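Local coordinates for protein serine protease inhibitor (Schistosoma haematobium, PDB 3STO) that probably acts as an inhibitor of serine endopeptidases, at residues G36-T41 and F298-T303. Sequence-based numbering, arbitrary orientation.
Sequences GDNFLT and FTLKNT
Leu40 and Leu300 form the apolar part of this contact. Their side chains cross at a slant, with Leu40 CD2 3.9 Å from Leu300 CB. The same methyl also rests 3.7 Å from Leu300 O. The CG of Leu40 lies anti to its own backbone N (chi1 172°), which carries the branch out to Leu300. At its other end Leu300 reaches Asn38, where CD2 lies 3.9 Å from Asn38 ND2. Asn38 OD1 is held by the backbone N atoms of Met400 and Asn401.

The contact joins sheet B to sheet A of the serpin fold. As in other serpins, strand 39-41, paired with 392-399, is s6B, and 298-303, paired with 339-348, is edge strand s6A. The CB bonds of Leu40, Leu300 and Asn302 point toward the opposite strand. The strand axes approach to 7.5 Å, with 71° between their N-to-C directions.

The one hydrogen bond between the segments uses a side chain, so the strands are not paired. Asn302 ND2 donates to Leu40 O (3.0 Å, N-H...O angle 154°). The donor sits in the carbonyl plane, on a lone pair. Leu40 O lies somewhat out of the Asn302 amide plane. Asn302 OD1 accepts from Asn344 ND2, which probably fixes the rotation of the amide.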
ATOM      1  N   GLY A  36       3.669  16.779  -7.314  1.00 34.15           N
ATOM      2  CA  GLY A  36       2.566  17.385  -8.036  1.00 27.95           C
ATOM      3  C   GLY A  36       1.404  16.475  -8.388  1.00 36.25           C
ATOM      4  O   GLY A  36       0.532  16.877  -9.151  1.00 32.52           O
ATOM      5  N   ASP A  37       1.366  15.258  -7.849  1.00 28.09           N
ATOM      6  CA  ASP A  37       0.262  14.364  -8.167  1.00 29.72           C
ATOM      7  C   ASP A  37      -0.486  13.862  -6.927  1.00 25.68           C
ATOM      8  O   ASP A  37      -0.004  13.971  -5.806  1.00 21.82           O
ATOM      9  CB  ASP A  37       0.780  13.156  -8.964  1.00 32.90           C
ATOM     10  CG  ASP A  37       1.570  13.555 -10.196  1.00 51.62           C
ATOM     11  OD1 ASP A  37       1.082  14.392 -10.984  1.00 62.21           O
ATOM     12  OD2 ASP A  37       2.688  13.024 -10.384  1.00 61.40           O
ATOM     13  N   ASN A  38      -1.652  13.270  -7.142  1.00 19.83           N
ATOM     14  CA  ASN A  38      -2.152  12.317  -6.155  1.00 27.92           C
ATOM     15  C   ASN A  38      -1.133  11.163  -5.991  1.00 31.87           C
ATOM     16  O   ASN A  38      -0.466  10.745  -6.938  1.00 30.42           O
ATOM     17  CB  ASN A  38      -3.515  11.746  -6.538  1.00 20.46           C
ATOM     18  CG  ASN A  38      -4.641  12.796  -6.545  1.00 24.17           C
ATOM     19  OD1 ASN A  38      -4.646  13.757  -5.760  1.00 19.98           O
ATOM     20  ND2 ASN A  38      -5.618  12.584  -7.427  1.00 17.09           N
ATOM     21  N   PHE A  39      -0.991  10.669  -4.777  1.00 26.53           N
ATOM     22  CA  PHE A  39      -0.111   9.551  -4.543  1.00 21.00           C
ATOM     23  C   PHE A  39      -0.820   8.506  -3.678  1.00 22.58           C
ATOM     24  O   PHE A  39      -1.551   8.857  -2.754  1.00 19.11           O
ATOM     25  CB  PHE A  39       1.188  10.010  -3.872  1.00 17.83           C
ATOM     26  CG  PHE A  39       2.073   8.887  -3.507  1.00 19.05           C
ATOM     27  CD1 PHE A  39       2.879   8.278  -4.476  1.00 26.07           C
ATOM     28  CD2 PHE A  39       2.070   8.383  -2.204  1.00 23.55           C
ATOM     29  CE1 PHE A  39       3.723   7.178  -4.149  1.00 29.71           C
ATOM     30  CE2 PHE A  39       2.901   7.289  -1.857  1.00 30.75           C
ATOM     31  CZ  PHE A  39       3.737   6.684  -2.837  1.00 26.76           C
ATOM     32  N   LEU A  40      -0.583   7.232  -3.968  1.00 18.24           N
ATOM     33  CA  LEU A  40      -1.210   6.143  -3.225  1.00 22.38           C
ATOM     34  C   LEU A  40      -0.269   4.930  -3.244  1.00 22.17           C
ATOM     35  O   LEU A  40       0.183   4.516  -4.299  1.00 26.44           O
ATOM     36  CB  LEU A  40      -2.559   5.806  -3.877  1.00 20.46           C
ATOM     37  CG  LEU A  40      -3.350   4.597  -3.413  1.00 29.51           C
ATOM     38  CD1 LEU A  40      -3.601   4.693  -1.941  1.00 27.33           C
ATOM     39  CD2 LEU A  40      -4.657   4.463  -4.169  1.00 23.88           C
ATOM     40  N   THR A  41       0.053   4.386  -2.078  1.00 19.52           N
ATOM     41  CA  THR A  41       0.840   3.170  -2.019  1.00 23.32           C
ATOM     42  C   THR A  41       0.608   2.287  -0.776  1.00 26.24           C
ATOM     43  O   THR A  41       0.290   2.772   0.315  1.00 18.60           O
ATOM     44  CB  THR A  41       2.362   3.475  -2.092  1.00 30.81           C
ATOM     45  OG1 THR A  41       3.080   2.279  -2.431  1.00 30.09           O
ATOM     46  CG2 THR A  41       2.864   4.043  -0.741  1.00 27.65           C
ATOM     47  N   PHE A 298     -14.368  10.135  -2.480  1.00 31.33           N
ATOM     48  CA  PHE A 298     -13.497  10.033  -3.641  1.00 29.11           C
ATOM     49  C   PHE A 298     -13.020   8.611  -3.856  1.00 33.63           C
ATOM     50  O   PHE A 298     -13.138   7.724  -2.975  1.00 27.18           O
ATOM     51  CB  PHE A 298     -12.277  10.949  -3.496  1.00 26.99           C
ATOM     52  CG  PHE A 298     -11.394  10.612  -2.327  1.00 30.15           C
ATOM     53  CD1 PHE A 298     -11.698  11.074  -1.054  1.00 23.12           C
ATOM     54  CD2 PHE A 298     -10.270   9.822  -2.496  1.00 29.00           C
ATOM     55  CE1 PHE A 298     -10.877  10.754   0.027  1.00 32.61           C
ATOM     56  CE2 PHE A 298      -9.448   9.487  -1.406  1.00 24.98           C
ATOM     57  CZ  PHE A 298      -9.758   9.955  -0.151  1.00 34.47           C
ATOM     58  N   THR A 299     -12.479   8.389  -5.041  1.00 27.02           N
ATOM     59  CA  THR A 299     -11.746   7.164  -5.239  1.00 39.14           C
ATOM     60  C   THR A 299     -10.499   7.386  -6.057  1.00 30.27           C
ATOM     61  O   THR A 299     -10.575   7.921  -7.162  1.00 33.91           O
ATOM     62  CB  THR A 299     -12.635   6.018  -5.779  1.00 39.91           C
ATOM     63  OG1 THR A 299     -11.934   5.299  -6.793  1.00 42.35           O
ATOM     64  CG2 THR A 299     -13.935   6.530  -6.304  1.00 16.93           C
ATOM     65  N   LEU A 300      -9.354   7.026  -5.486  1.00 25.00           N
ATOM     66  CA  LEU A 300      -8.089   7.007  -6.240  1.00 31.12           C
ATOM     67  C   LEU A 300      -7.753   5.628  -6.743  1.00 27.31           C
ATOM     68  O   LEU A 300      -7.824   4.630  -6.004  1.00 25.90           O
ATOM     69  CB  LEU A 300      -6.875   7.449  -5.414  1.00 23.01           C
ATOM     70  CG  LEU A 300      -6.856   8.685  -4.552  1.00 26.43           C
ATOM     71  CD1 LEU A 300      -5.423   8.905  -4.103  1.00 26.98           C
ATOM     72  CD2 LEU A 300      -7.420   9.889  -5.293  1.00 39.02           C
ATOM     73  N   LYS A 301      -7.346   5.591  -8.001  1.00 27.26           N
ATOM     74  CA  LYS A 301      -6.696   4.422  -8.590  1.00 27.02           C
ATOM     75  C   LYS A 301      -5.286   4.778  -9.043  1.00 28.07           C
ATOM     76  O   LYS A 301      -5.007   5.904  -9.426  1.00 28.76           O
ATOM     77  CB  LYS A 301      -7.519   3.911  -9.763  1.00 17.04           C
ATOM     78  CG  LYS A 301      -8.763   3.347  -9.248  1.00 21.55           C
ATOM     79  CD  LYS A 301      -9.737   2.896 -10.327  1.00 28.68           C
ATOM     80  CE  LYS A 301     -11.114   2.759  -9.645  1.00 27.72           C
ATOM     81  NZ  LYS A 301     -12.214   2.128 -10.518  1.00 39.17           N
ATOM     82  N   ASN A 302      -4.382   3.820  -9.003  1.00 23.61           N
ATOM     83  CA  ASN A 302      -3.081   4.079  -9.571  1.00 19.43           C
ATOM     84  C   ASN A 302      -2.287   2.813  -9.810  1.00 23.73           C
ATOM     85  O   ASN A 302      -2.605   1.745  -9.262  1.00 25.83           O
ATOM     86  CB  ASN A 302      -2.307   5.120  -8.747  1.00 13.78           C
ATOM     87  CG  ASN A 302      -1.532   4.524  -7.609  1.00 21.61           C
ATOM     88  OD1 ASN A 302      -1.690   3.350  -7.251  1.00 36.66           O
ATOM     89  ND2 ASN A 302      -0.679   5.332  -7.026  1.00 24.46           N
ATOM     90  N   THR A 303      -1.271   2.953 -10.648  1.00 26.72           N
ATOM     91  CA  THR A 303      -0.366   1.862 -11.018  1.00 26.39           C
ATOM     92  C   THR A 303       1.044   2.380 -10.832  1.00 25.03           C
ATOM     93  O   THR A 303       1.440   3.358 -11.450  1.00 30.81           O
ATOM     94  CB  THR A 303      -0.510   1.523 -12.491  1.00 27.01           C
ATOM     95  OG1 THR A 303      -1.826   1.021 -12.744  1.00 34.64           O
ATOM     96  CG2 THR A 303       0.503   0.468 -12.874  1.00 47.86           C
TER